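Local coordinates for protein CT_858 (Chlamydia trachomatis, PDB 3DOR), which probably acts as a secreted serine-type endopeptidase, forming a dimer and combining a PDZ domain with a peptidase family S41 domain, at residues 69-74 / 524-529; 134-137 / 141-144; 364-369 / 469-474; 517-522 / 529-534; 19-24 / 495-500. One frame throughout, in Å; residues are numbered along the deposited sequence.

Contact 1 (69-74 / 524-529); sequences LNDFHA and FIENIG
Two carboxylate groups meet inside the protein: Glu526 OE2 sits directly above Asp71 CG at 3.3 Å. It stands over the carboxylate face, nearly on the normal through CG: Glu526 OE2 is 3.5 Å from both Asp71 OD1 and Asp71 OD2, and the two planes lie 60° apart. No direct bond is evident between them; water provides the link. One molecule donates to Asp71 OD1 (2.8 Å) and to Glu526 OE1 (2.7 Å), while a second joins Phe72 N to Glu526 OE2. Glu526 arrives here through a bend at its second torsion (chi2 63°), which turns the carboxylate back toward the loop 69-74. The strongest partner of OE2 is Lys28, which forms a salt bridge with it and also bonds Asn70 O, probably offsetting the crowding of negative groups. Asp71 OD2 is held separately by Tyr22 OH and Thr513 OG1. Its other oxygen, OD1, takes the backbone N-H of His73 at 2.7 Å, approached from the anti side and out of the carboxylate plane. That bond closes an Asx turn, which shapes the loop between helix 55-67 and strand 75-78; waters and Lys28 then tie it to the loop 524-529 within the S41 peptidase region.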
# COMPACT_ATOMS: atom_id res chain seq x y z
N LEU B 69 -0.79 -14.76 -20.07
CA LEU B 69 -1.31 -13.51 -20.62
C LEU B 69 -0.29 -12.86 -21.55
O LEU B 69 -0.62 -11.92 -22.27
CB LEU B 69 -1.67 -12.54 -19.49
CG LEU B 69 -2.85 -12.91 -18.58
CD1 LEU B 69 -2.89 -11.95 -17.39
CD2 LEU B 69 -4.15 -12.84 -19.38
N ASN B 70 0.94 -13.36 -21.53
CA ASN B 70 2.00 -12.80 -22.37
C ASN B 70 2.01 -11.27 -22.18
O ASN B 70 1.94 -10.51 -23.14
CB ASN B 70 1.75 -13.18 -23.84
CG ASN B 70 3.00 -13.05 -24.71
OD1 ASN B 70 3.12 -13.71 -25.75
ND2 ASN B 70 3.92 -12.20 -24.30
N ASP B 71 2.07 -10.85 -20.92
CA ASP B 71 2.06 -9.43 -20.54
C ASP B 71 3.27 -9.18 -19.65
O ASP B 71 3.31 -9.65 -18.52
CB ASP B 71 0.78 -9.12 -19.76
CG ASP B 71 0.61 -7.64 -19.44
OD1 ASP B 71 1.62 -6.93 -19.25
OD2 ASP B 71 -0.56 -7.18 -19.35
N PHE B 72 4.26 -8.43 -20.14
CA PHE B 72 5.44 -8.19 -19.31
C PHE B 72 5.09 -7.52 -17.99
O PHE B 72 5.85 -7.62 -17.03
CB PHE B 72 6.49 -7.37 -20.05
CG PHE B 72 7.02 -8.05 -21.28
CD1 PHE B 72 6.59 -7.65 -22.54
CD2 PHE B 72 7.91 -9.11 -21.18
CE1 PHE B 72 7.05 -8.30 -23.70
CE2 PHE B 72 8.37 -9.76 -22.32
CZ PHE B 72 7.94 -9.36 -23.58
N HIS B 73 3.94 -6.86 -17.94
CA HIS B 73 3.47 -6.20 -16.72
C HIS B 73 2.74 -7.18 -15.78
O HIS B 73 2.78 -7.03 -14.56
CB HIS B 73 2.49 -5.06 -17.06
CG HIS B 73 3.15 -3.74 -17.34
ND1 HIS B 73 4.29 -3.32 -16.69
CD2 HIS B 73 2.75 -2.70 -18.12
CE1 HIS B 73 4.56 -2.07 -17.05
NE2 HIS B 73 3.64 -1.68 -17.92
N ALA B 74 2.05 -8.18 -16.35
CA ALA B 74 1.29 -9.13 -15.53
C ALA B 74 2.11 -10.29 -14.96
O ALA B 74 2.75 -11.03 -15.70
CB ALA B 74 0.10 -9.67 -16.33
N PHE B 524 -1.89 -0.43 -31.13
CA PHE B 524 -1.68 -0.60 -29.70
C PHE B 524 -0.18 -0.82 -29.47
O PHE B 524 0.57 -1.01 -30.43
CB PHE B 524 -2.44 -1.83 -29.16
CG PHE B 524 -3.94 -1.70 -29.24
CD1 PHE B 524 -4.64 -2.07 -30.39
CD2 PHE B 524 -4.66 -1.22 -28.15
CE1 PHE B 524 -6.03 -1.96 -30.45
CE2 PHE B 524 -6.06 -1.11 -28.20
CZ PHE B 524 -6.75 -1.47 -29.36
N ILE B 525 0.24 -0.79 -28.21
CA ILE B 525 1.65 -0.99 -27.87
C ILE B 525 1.87 -2.37 -27.27
O ILE B 525 2.92 -2.97 -27.48
CB ILE B 525 2.13 0.08 -26.84
CG1 ILE B 525 1.94 1.48 -27.41
CG2 ILE B 525 3.62 -0.12 -26.51
CD1 ILE B 525 2.66 1.69 -28.72
N GLU B 526 0.88 -2.87 -26.53
CA GLU B 526 0.96 -4.19 -25.89
C GLU B 526 1.50 -5.26 -26.85
O GLU B 526 0.98 -5.41 -27.95
CB GLU B 526 -0.43 -4.61 -25.39
CG GLU B 526 -0.45 -5.84 -24.50
CD GLU B 526 0.32 -5.66 -23.21
OE1 GLU B 526 0.57 -4.49 -22.82
OE2 GLU B 526 0.66 -6.67 -22.56
N ASN B 527 2.55 -5.97 -26.42
CA ASN B 527 3.17 -7.03 -27.22
C ASN B 527 3.91 -6.59 -28.47
O ASN B 527 5.06 -6.98 -28.68
CB ASN B 527 2.12 -8.07 -27.64
CG ASN B 527 1.59 -8.86 -26.46
OD1 ASN B 527 2.34 -9.58 -25.80
ND2 ASN B 527 0.30 -8.71 -26.19
N ILE B 528 3.24 -5.80 -29.31
CA ILE B 528 3.80 -5.31 -30.57
C ILE B 528 4.96 -4.33 -30.41
O ILE B 528 5.82 -4.23 -31.28
CB ILE B 528 2.70 -4.61 -31.42
CG1 ILE B 528 1.53 -5.57 -31.65
CG2 ILE B 528 3.27 -4.18 -32.76
CD1 ILE B 528 1.94 -6.90 -32.24
N GLY B 529 4.97 -3.59 -29.31
CA GLY B 529 6.03 -2.64 -29.07
C GLY B 529 6.12 -1.52 -30.07
O GLY B 529 5.19 -1.26 -30.85
O HOH W 1 1.41 -4.36 -20.24
O HOH W 2 3.30 -6.70 -22.16

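Contact 2 (134-137 / 141-144); sequences SNHK and AEES
The shortest polar bond runs from Lys137 N to Glu142 OE1, 2.8 Å long and nearly straight with an N-H...O angle of 164°. The N-H reaches the syn side of OE1 from somewhat out of the carboxylate plane. The second oxygen, OE2, has its own partner just ahead of the helix, Thr139 OG1, so the carboxylate is held at both oxygens and its rotation is restricted. Glu142 reaches across by running extended beyond CG, which carries the group from the first turn of helix 140-150 to the chain that leads into it. Both segments belong to the PDZ domain, and the arrangement is a local one: a side chain near a helix start folds back onto the connection from helix 124-130. A negative group so close to the helix N-terminus would probably be favoured by the helix dipole. His136 packs beside the Glu142 side chain. With its CG anti to the backbone N (chi1 -179°), the imidazole extends toward the helix, and CD2 lies 3.6 Å from Glu142 CB. His136 CD2 is also 3.5 Å from Glu142 OE1, with ring and carboxylate planes inclined at 47°. On the backbone side, His136 CA approaches Glu142 OE1 to 3.3 Å. The imidazole also stacks with Tyr132. Of the Lys137 side chain, CB is the part that touches, 3.4 Å from Glu142 OE2; the rest of the chain bends off to Tyr31, whose carbonyl receives NZ and whose ring forms a cation-pi contact with it.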
# COMPACT_ATOMS: atom_id res chain seq x y z
N SER B 134 3.18 -19.73 -21.65
CA SER B 134 2.19 -20.57 -22.32
C SER B 134 1.83 -20.13 -23.73
O SER B 134 1.63 -20.97 -24.61
CB SER B 134 0.90 -20.62 -21.50
OG SER B 134 1.16 -21.06 -20.18
N ASN B 135 1.73 -18.83 -23.94
CA ASN B 135 1.37 -18.31 -25.25
C ASN B 135 2.52 -17.56 -25.91
O ASN B 135 2.33 -16.51 -26.53
CB ASN B 135 0.14 -17.41 -25.12
CG ASN B 135 -1.09 -18.20 -24.68
OD1 ASN B 135 -1.67 -17.95 -23.61
ND2 ASN B 135 -1.49 -19.17 -25.50
N HIS B 136 3.71 -18.12 -25.77
CA HIS B 136 4.93 -17.57 -26.34
C HIS B 136 4.73 -17.33 -27.83
O HIS B 136 4.20 -18.18 -28.54
CB HIS B 136 6.08 -18.55 -26.11
CG HIS B 136 7.39 -18.07 -26.65
ND1 HIS B 136 7.97 -18.61 -27.78
CD2 HIS B 136 8.23 -17.11 -26.21
CE1 HIS B 136 9.12 -18.00 -28.01
NE2 HIS B 136 9.30 -17.08 -27.08
N LYS B 137 5.15 -16.16 -28.31
CA LYS B 137 4.99 -15.82 -29.71
C LYS B 137 6.29 -15.66 -30.48
O LYS B 137 6.30 -15.13 -31.59
CB LYS B 137 4.13 -14.57 -29.84
CG LYS B 137 2.79 -14.70 -29.13
CD LYS B 137 1.65 -14.23 -30.02
CE LYS B 137 1.52 -15.09 -31.26
NZ LYS B 137 0.52 -14.52 -32.21
N ALA B 141 11.73 -9.84 -27.79
CA ALA B 141 11.52 -9.42 -26.41
C ALA B 141 11.24 -10.60 -25.49
O ALA B 141 11.76 -10.66 -24.37
CB ALA B 141 10.40 -8.38 -26.34
N GLU B 142 10.43 -11.56 -25.95
CA GLU B 142 10.12 -12.74 -25.13
C GLU B 142 11.39 -13.59 -24.98
O GLU B 142 11.63 -14.18 -23.93
CB GLU B 142 9.00 -13.57 -25.77
CG GLU B 142 7.68 -12.81 -25.92
CD GLU B 142 6.69 -13.53 -26.82
OE1 GLU B 142 5.95 -14.41 -26.32
OE2 GLU B 142 6.66 -13.23 -28.03
N GLU B 143 12.19 -13.64 -26.03
CA GLU B 143 13.43 -14.42 -26.00
C GLU B 143 14.36 -13.88 -24.91
O GLU B 143 14.88 -14.63 -24.09
CB GLU B 143 14.14 -14.33 -27.36
CG GLU B 143 15.44 -15.12 -27.46
CD GLU B 143 15.22 -16.63 -27.62
OE1 GLU B 143 16.21 -17.34 -27.93
OE2 GLU B 143 14.07 -17.09 -27.43
N SER B 144 14.55 -12.56 -24.91
CA SER B 144 15.41 -11.93 -23.92
C SER B 144 14.84 -12.06 -22.51
O SER B 144 15.59 -12.22 -21.56
CB SER B 144 15.62 -10.46 -24.25
OG SER B 144 16.33 -10.33 -25.47

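Contact 3 (364-369 / 469-474); sequences PKHRMI and ADFFPV
His366 and Phe471 reach for each other from opposite directions, one from strand 361-368 and the other from helix 468-478, and meet as an offset edge-to-face pair. Their planes are almost perpendicular, at 86°, and the ring centroids are 5.7 Å apart. The imidazole presents its edge to the phenyl face: His366 CE1 comes within 3.9 Å of Phe471 CZ, which lies near the imidazole plane. His366 NE2 is only slightly farther from that CZ, at 4.2 Å. With CG anti to its carbonyl carbon (chi1 -55°), Phe471 sends its ring off the helix toward the strand. The histidine ring is steadied at its far nitrogen, where ND1 hydrogen-bonds Ser515 OG on the adjacent strand 507-518; both rings also rest on Ala517 of that strand. Beside the aromatic pair, Pro364 and Val474 point toward each other and touch through Pro364 CG and Val474 CG1, 4.3 Å apart. Asp470, one residue before Phe471, hydrogen-bonds Thr489, Gly491 and Ala492, tying the helix to the chain 489-492. The chemistry is thus dispersion and aromatic quadrupole attraction, probably weak individually, with ND1 of the buried imidazole hydrogen-bonded to a serine.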
# COMPACT_ATOMS: atom_id res chain seq x y z
N PRO B 364 0.05 9.53 -26.90
CA PRO B 364 -0.91 8.46 -27.18
C PRO B 364 -1.87 8.42 -25.98
O PRO B 364 -1.48 8.73 -24.85
CB PRO B 364 -0.02 7.22 -27.26
CG PRO B 364 1.16 7.57 -26.41
CD PRO B 364 1.41 9.00 -26.77
N LYS B 365 -3.12 8.04 -26.23
CA LYS B 365 -4.13 7.98 -25.18
C LYS B 365 -4.28 6.56 -24.66
O LYS B 365 -3.75 5.63 -25.25
CB LYS B 365 -5.47 8.49 -25.71
CG LYS B 365 -5.45 9.96 -26.09
CD LYS B 365 -6.82 10.41 -26.59
CE LYS B 365 -6.81 11.90 -26.94
NZ LYS B 365 -5.88 12.20 -28.07
N HIS B 366 -5.02 6.40 -23.57
CA HIS B 366 -5.21 5.08 -22.98
C HIS B 366 -6.67 4.62 -22.86
O HIS B 366 -7.53 5.39 -22.46
CB HIS B 366 -4.57 5.04 -21.59
CG HIS B 366 -3.08 4.97 -21.61
ND1 HIS B 366 -2.37 3.94 -21.02
CD2 HIS B 366 -2.15 5.82 -22.11
CE1 HIS B 366 -1.08 4.15 -21.17
NE2 HIS B 366 -0.92 5.29 -21.83
N ARG B 367 -6.92 3.36 -23.21
CA ARG B 367 -8.27 2.77 -23.08
C ARG B 367 -8.21 2.16 -21.68
O ARG B 367 -7.37 1.29 -21.42
CB ARG B 367 -8.50 1.65 -24.11
CG ARG B 367 -8.24 1.98 -25.58
CD ARG B 367 -9.46 2.52 -26.30
NE ARG B 367 -10.67 1.71 -26.10
CZ ARG B 367 -11.07 0.70 -26.86
NH1 ARG B 367 -10.36 0.33 -27.92
NH2 ARG B 367 -12.21 0.08 -26.58
N MET B 368 -9.09 2.59 -20.79
CA MET B 368 -9.05 2.10 -19.41
C MET B 368 -10.21 1.22 -18.93
O MET B 368 -11.32 1.32 -19.43
CB MET B 368 -8.96 3.32 -18.48
CG MET B 368 -7.71 4.17 -18.66
SD MET B 368 -8.04 5.93 -18.38
CE MET B 368 -8.33 5.95 -16.63
N ILE B 369 -9.93 0.33 -17.98
CA ILE B 369 -10.99 -0.50 -17.38
C ILE B 369 -11.34 0.27 -16.11
O ILE B 369 -10.45 0.64 -15.34
CB ILE B 369 -10.53 -1.91 -16.95
CG1 ILE B 369 -10.22 -2.76 -18.17
CG2 ILE B 369 -11.66 -2.59 -16.19
CD1 ILE B 369 -10.47 -4.27 -17.93
N ALA B 469 9.54 3.17 -21.22
CA ALA B 469 10.63 3.00 -22.18
C ALA B 469 10.08 2.57 -23.55
O ALA B 469 10.80 2.54 -24.56
CB ALA B 469 11.65 1.99 -21.67
N ASP B 470 8.79 2.19 -23.56
CA ASP B 470 8.09 1.88 -24.81
C ASP B 470 7.62 3.27 -25.27
O ASP B 470 7.81 3.66 -26.42
CB ASP B 470 6.80 1.05 -24.58
CG ASP B 470 7.05 -0.45 -24.55
OD1 ASP B 470 7.65 -0.98 -25.51
OD2 ASP B 470 6.62 -1.10 -23.57
N PHE B 471 7.00 4.01 -24.34
CA PHE B 471 6.43 5.34 -24.62
C PHE B 471 7.39 6.45 -25.07
O PHE B 471 7.05 7.24 -25.96
CB PHE B 471 5.66 5.85 -23.39
CG PHE B 471 4.59 4.90 -22.89
CD1 PHE B 471 4.14 4.98 -21.57
CD2 PHE B 471 4.05 3.92 -23.73
CE1 PHE B 471 3.15 4.09 -21.08
CE2 PHE B 471 3.07 3.04 -23.26
CZ PHE B 471 2.62 3.12 -21.94
N PHE B 472 8.57 6.51 -24.45
CA PHE B 472 9.55 7.54 -24.79
C PHE B 472 9.81 7.58 -26.30
O PHE B 472 9.60 8.61 -26.93
CB PHE B 472 10.88 7.31 -24.02
CG PHE B 472 11.92 8.38 -24.24
CD1 PHE B 472 11.82 9.62 -23.61
CD2 PHE B 472 13.04 8.14 -25.06
CE1 PHE B 472 12.81 10.61 -23.78
CE2 PHE B 472 14.03 9.11 -25.24
CZ PHE B 472 13.92 10.35 -24.59
N PRO B 473 10.25 6.46 -26.90
CA PRO B 473 10.50 6.51 -28.34
C PRO B 473 9.24 6.67 -29.20
O PRO B 473 9.29 7.30 -30.26
CB PRO B 473 11.23 5.20 -28.62
CG PRO B 473 10.65 4.27 -27.60
CD PRO B 473 10.63 5.14 -26.35
N VAL B 474 8.12 6.13 -28.75
CA VAL B 474 6.90 6.24 -29.54
C VAL B 474 6.44 7.69 -29.68
O VAL B 474 6.01 8.12 -30.75
CB VAL B 474 5.74 5.34 -28.97
CG1 VAL B 474 4.92 6.07 -27.91
CG2 VAL B 474 4.85 4.88 -30.11

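Contact 4 (517-522 / 529-534); sequences AVREHG and GVEPHI
Arg519, where the chain leaves strand 507-518, carries the contact by gripping Glu531 end-on with two nitrogens. Arg519 NH1 bonds Glu531 OE1 at 2.9 Å and an N-H...O angle of 178°; Arg519 NH2 bonds Glu531 OE2 at 3.0 Å. Each oxygen uses its syn lone pair, and the guanidinium and carboxylate planes are only 9° apart, so the salt bridge is nearly flat as well as straight. Arg519 NH1 has a second, water-mediated link: a water accepts from it at 3.0 Å and donates to Gly529 O at 2.7 Å. Val530 CG1 lies near NH1, and Val474 and Ile525 pack along the arginine. From Arg519 the chain goes straight into a type I turn, closed by Gly522 N bonding Arg519 O at 2.8 Å; Gly522 accommodates the positive phi at its end. On the other side, Glu531 places its CG between backbone N and carbonyl carbon (chi1 75°), then bends back to meet the arginine. Further charges extend the pair, with Asp478 binding NH2 and Lys477 binding OE2, so the ions are probably mutually balanced. The result is a coplanar, bidentate arginine-carboxylate bridge that fastens a beta turn to the chain entering strand 534-535 of the S41 domain.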
# COMPACT_ATOMS: atom_id res chain seq x y z
N ALA B 517 -2.68 1.37 -24.14
CA ALA B 517 -2.28 2.59 -24.83
C ALA B 517 -2.54 2.43 -26.32
O ALA B 517 -2.40 1.33 -26.88
CB ALA B 517 -0.81 2.86 -24.59
N VAL B 518 -2.91 3.54 -26.96
CA VAL B 518 -3.17 3.57 -28.39
C VAL B 518 -2.37 4.71 -29.00
O VAL B 518 -2.47 5.84 -28.53
CB VAL B 518 -4.66 3.82 -28.70
CG1 VAL B 518 -4.89 3.74 -30.20
CG2 VAL B 518 -5.53 2.81 -27.97
N ARG B 519 -1.58 4.43 -30.03
CA ARG B 519 -0.78 5.47 -30.69
C ARG B 519 -1.70 6.35 -31.54
O ARG B 519 -2.81 5.94 -31.89
CB ARG B 519 0.30 4.81 -31.56
CG ARG B 519 1.30 3.97 -30.75
CD ARG B 519 2.17 3.08 -31.63
NE ARG B 519 3.03 3.82 -32.54
CZ ARG B 519 3.99 3.27 -33.27
NH1 ARG B 519 4.22 1.96 -33.20
NH2 ARG B 519 4.74 4.02 -34.08
N GLU B 520 -1.25 7.56 -31.87
CA GLU B 520 -2.05 8.49 -32.68
C GLU B 520 -2.80 7.85 -33.84
O GLU B 520 -3.96 8.15 -34.07
CB GLU B 520 -1.17 9.61 -33.26
CG GLU B 520 -0.68 10.63 -32.27
CD GLU B 520 0.00 11.81 -32.95
OE1 GLU B 520 -0.71 12.58 -33.64
OE2 GLU B 520 1.24 11.96 -32.80
N HIS B 521 -2.13 6.96 -34.56
CA HIS B 521 -2.74 6.31 -35.71
C HIS B 521 -3.54 5.04 -35.43
O HIS B 521 -3.98 4.37 -36.36
CB HIS B 521 -1.67 6.04 -36.77
CG HIS B 521 -1.07 7.30 -37.32
ND1 HIS B 521 0.29 7.48 -37.45
CD2 HIS B 521 -1.65 8.45 -37.74
CE1 HIS B 521 0.52 8.70 -37.92
NE2 HIS B 521 -0.64 9.30 -38.11
N GLY B 522 -3.75 4.70 -34.16
CA GLY B 522 -4.55 3.53 -33.84
C GLY B 522 -3.92 2.22 -33.40
O GLY B 522 -4.61 1.36 -32.85
N GLY B 529 4.97 -3.59 -29.31
CA GLY B 529 6.03 -2.64 -29.07
C GLY B 529 6.12 -1.52 -30.07
O GLY B 529 5.19 -1.26 -30.85
N VAL B 530 7.26 -0.84 -30.05
CA VAL B 530 7.51 0.28 -30.93
C VAL B 530 8.69 -0.03 -31.82
O VAL B 530 9.77 -0.40 -31.35
CB VAL B 530 7.82 1.54 -30.11
CG1 VAL B 530 8.05 2.73 -31.02
CG2 VAL B 530 6.69 1.81 -29.13
N GLU B 531 8.47 0.10 -33.12
CA GLU B 531 9.48 -0.16 -34.11
C GLU B 531 10.38 1.06 -34.27
O GLU B 531 9.95 2.20 -34.08
CB GLU B 531 8.83 -0.48 -35.47
CG GLU B 531 8.24 0.73 -36.24
CD GLU B 531 7.03 1.40 -35.55
OE1 GLU B 531 6.34 0.74 -34.75
OE2 GLU B 531 6.77 2.59 -35.84
N PRO B 532 11.67 0.83 -34.59
CA PRO B 532 12.62 1.93 -34.78
C PRO B 532 12.53 2.35 -36.24
O PRO B 532 11.90 1.66 -37.04
CB PRO B 532 13.96 1.27 -34.48
CG PRO B 532 13.76 -0.13 -35.03
CD PRO B 532 12.36 -0.47 -34.51
N HIS B 533 13.12 3.49 -36.59
CA HIS B 533 13.16 3.94 -37.98
C HIS B 533 14.18 3.03 -38.64
O HIS B 533 13.98 2.55 -39.74
CB HIS B 533 13.68 5.38 -38.10
CG HIS B 533 12.74 6.42 -37.60
ND1 HIS B 533 11.72 6.94 -38.38
CD2 HIS B 533 12.68 7.08 -36.42
CE1 HIS B 533 11.09 7.88 -37.70
NE2 HIS B 533 11.65 7.99 -36.51
N ILE B 534 15.29 2.79 -37.94
CA ILE B 534 16.36 1.95 -38.47
C ILE B 534 16.59 0.72 -37.59
O ILE B 534 16.99 0.85 -36.43
CB ILE B 534 17.71 2.74 -38.54
CG1 ILE B 534 17.55 4.03 -39.36
CG2 ILE B 534 18.79 1.84 -39.13
CD1 ILE B 534 17.15 3.82 -40.80
O HOH W 3 2.83 -0.31 -31.72

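Contact 5 (19-24 / 495-500); sequences QVKYAP and FVFNVQ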
# COMPACT_ATOMS: atom_id res chain seq x y z
N GLN B 19 -11.32 -10.23 -15.06
CA GLN B 19 -12.54 -9.77 -15.73
C GLN B 19 -12.97 -8.40 -15.25
O GLN B 19 -13.73 -7.71 -15.92
CB GLN B 19 -13.67 -10.77 -15.51
CG GLN B 19 -13.41 -12.10 -16.18
CD GLN B 19 -14.65 -12.92 -16.36
OE1 GLN B 19 -15.25 -13.39 -15.40
NE2 GLN B 19 -15.05 -13.11 -17.62
N VAL B 20 -12.47 -7.99 -14.09
CA VAL B 20 -12.85 -6.71 -13.53
C VAL B 20 -11.82 -5.60 -13.68
O VAL B 20 -12.18 -4.43 -13.77
CB VAL B 20 -13.21 -6.89 -12.03
CG1 VAL B 20 -13.36 -5.55 -11.35
CG2 VAL B 20 -14.50 -7.69 -11.92
N LYS B 21 -10.54 -5.96 -13.71
CA LYS B 21 -9.49 -4.95 -13.83
C LYS B 21 -8.31 -5.29 -14.74
O LYS B 21 -7.18 -4.90 -14.44
CB LYS B 21 -8.95 -4.61 -12.44
CG LYS B 21 -9.57 -3.39 -11.80
CD LYS B 21 -9.27 -2.14 -12.61
CE LYS B 21 -9.07 -0.94 -11.69
NZ LYS B 21 -7.76 -1.03 -10.95
N TYR B 22 -8.54 -6.01 -15.82
CA TYR B 22 -7.44 -6.32 -16.73
C TYR B 22 -7.81 -5.81 -18.11
O TYR B 22 -8.47 -6.50 -18.89
CB TYR B 22 -7.17 -7.82 -16.77
CG TYR B 22 -5.93 -8.16 -17.56
CD1 TYR B 22 -4.66 -7.81 -17.09
CD2 TYR B 22 -6.03 -8.79 -18.80
CE1 TYR B 22 -3.52 -8.08 -17.84
CE2 TYR B 22 -4.91 -9.05 -19.55
CZ TYR B 22 -3.65 -8.70 -19.08
OH TYR B 22 -2.55 -8.92 -19.87
N ALA B 23 -7.39 -4.58 -18.39
CA ALA B 23 -7.70 -3.91 -19.64
C ALA B 23 -7.31 -4.62 -20.93
O ALA B 23 -8.05 -4.57 -21.90
CB ALA B 23 -7.12 -2.50 -19.64
N PRO B 24 -6.14 -5.27 -20.96
CA PRO B 24 -5.74 -5.95 -22.21
C PRO B 24 -6.42 -7.27 -22.54
O PRO B 24 -6.03 -7.95 -23.49
CB PRO B 24 -4.22 -6.09 -22.06
CG PRO B 24 -3.99 -6.07 -20.61
CD PRO B 24 -5.00 -5.12 -20.04
N PHE B 495 -0.63 0.88 -18.08
CA PHE B 495 -0.05 1.16 -16.78
C PHE B 495 -0.26 -0.03 -15.86
O PHE B 495 -1.26 -0.74 -15.97
CB PHE B 495 -0.67 2.45 -16.18
CG PHE B 495 -2.06 2.27 -15.60
CD1 PHE B 495 -2.24 1.72 -14.33
CD2 PHE B 495 -3.18 2.70 -16.30
CE1 PHE B 495 -3.52 1.61 -13.77
CE2 PHE B 495 -4.47 2.59 -15.75
CZ PHE B 495 -4.63 2.04 -14.48
N VAL B 496 0.70 -0.26 -14.96
CA VAL B 496 0.61 -1.37 -14.01
C VAL B 496 -0.00 -0.96 -12.69
O VAL B 496 -0.04 0.21 -12.35
CB VAL B 496 1.98 -1.97 -13.60
CG1 VAL B 496 2.34 -3.05 -14.53
CG2 VAL B 496 3.05 -0.89 -13.54
N PHE B 497 -0.47 -1.96 -11.95
CA PHE B 497 -1.03 -1.75 -10.63
C PHE B 497 -0.85 -3.08 -9.92
O PHE B 497 -0.87 -4.13 -10.55
CB PHE B 497 -2.50 -1.30 -10.70
CG PHE B 497 -3.47 -2.36 -11.15
CD1 PHE B 497 -4.05 -3.23 -10.24
CD2 PHE B 497 -3.85 -2.44 -12.49
CE1 PHE B 497 -5.00 -4.17 -10.65
CE2 PHE B 497 -4.80 -3.37 -12.92
CZ PHE B 497 -5.37 -4.24 -11.99
N ASN B 498 -0.60 -3.03 -8.61
CA ASN B 498 -0.37 -4.24 -7.85
C ASN B 498 -1.51 -4.58 -6.90
O ASN B 498 -2.18 -3.70 -6.36
CB ASN B 498 0.92 -4.12 -7.05
CG ASN B 498 2.13 -3.89 -7.94
OD1 ASN B 498 2.54 -4.77 -8.69
ND2 ASN B 498 2.71 -2.70 -7.86
N VAL B 499 -1.72 -5.87 -6.70
CA VAL B 499 -2.75 -6.35 -5.81
C VAL B 499 -2.13 -7.26 -4.76
O VAL B 499 -1.29 -8.09 -5.08
CB VAL B 499 -3.84 -7.12 -6.59
CG1 VAL B 499 -4.91 -7.61 -5.63
CG2 VAL B 499 -4.45 -6.21 -7.65
N GLN B 500 -2.54 -7.07 -3.51
CA GLN B 500 -2.06 -7.89 -2.41
C GLN B 500 -3.30 -8.35 -1.66
O GLN B 500 -4.33 -7.69 -1.68
CB GLN B 500 -1.16 -7.08 -1.47
CG GLN B 500 -0.03 -6.31 -2.15
CD GLN B 500 -0.24 -4.79 -2.13
OE1 GLN B 500 0.72 -4.02 -2.21
NE2 GLN B 500 -1.49 -4.37 -2.05
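The charged interaction is a cation-pi contact: Lys21 NZ stands over one face of the Phe497 ring, 4.1 Å from its centroid and only 8° off the ring normal. Bends at the second, third and fourth torsions of the lysine fold its chain around to bring the ammonium there. The ammonium also has a long, weak ion pair with Glu374. A polar contact of another kind comes at the ring edge, where Lys21 O lies in the plane, 3.1 Å from Phe497 CZ and 3.2 Å from Phe497 CE2; the positively polarised ring hydrogens there probably attract it. One residue therefore approaches the phenyl group twice, its amine over the face and its carbonyl at the rim. The apolar contact is Lys21 CB against Phe497 CZ, 3.6 Å apart. Pro502 of the second subunit packs on Lys21 and on Val499, which brings the contact to the dimer interface. Lys21 is the first residue beyond helix 2-20, so the contact joins that helix end to strand 496-499; Phe497 pairs by backbone with Leu512, and Ala23 with Thr513, both on strand 507-518.

Strand 507-518 connects much of this set. It is a sheet neighbour of strands 361-368 and 496-499, which carry contacts 3 and 5, and its end enters contact 4. Contacts 3 and 4 are closest, with centres 9 Å apart, and share a probable backbone bond between Lys365 O and Val518 N. Contact 1 touches all the others: it shares Gly529 with contact 4 and meets contact 5 through Asp71 and Tyr22. Contact 2, in the PDZ domain, touches only contact 1, centres 10 Å apart. Along the sequence, contacts 1 and 5 bracket contacts 2 and 3; contact 4 follows 3 and 5, its segments alternating with those of contact 1. Contact 1 thus lies where N-terminal, PDZ and S41 regions meet.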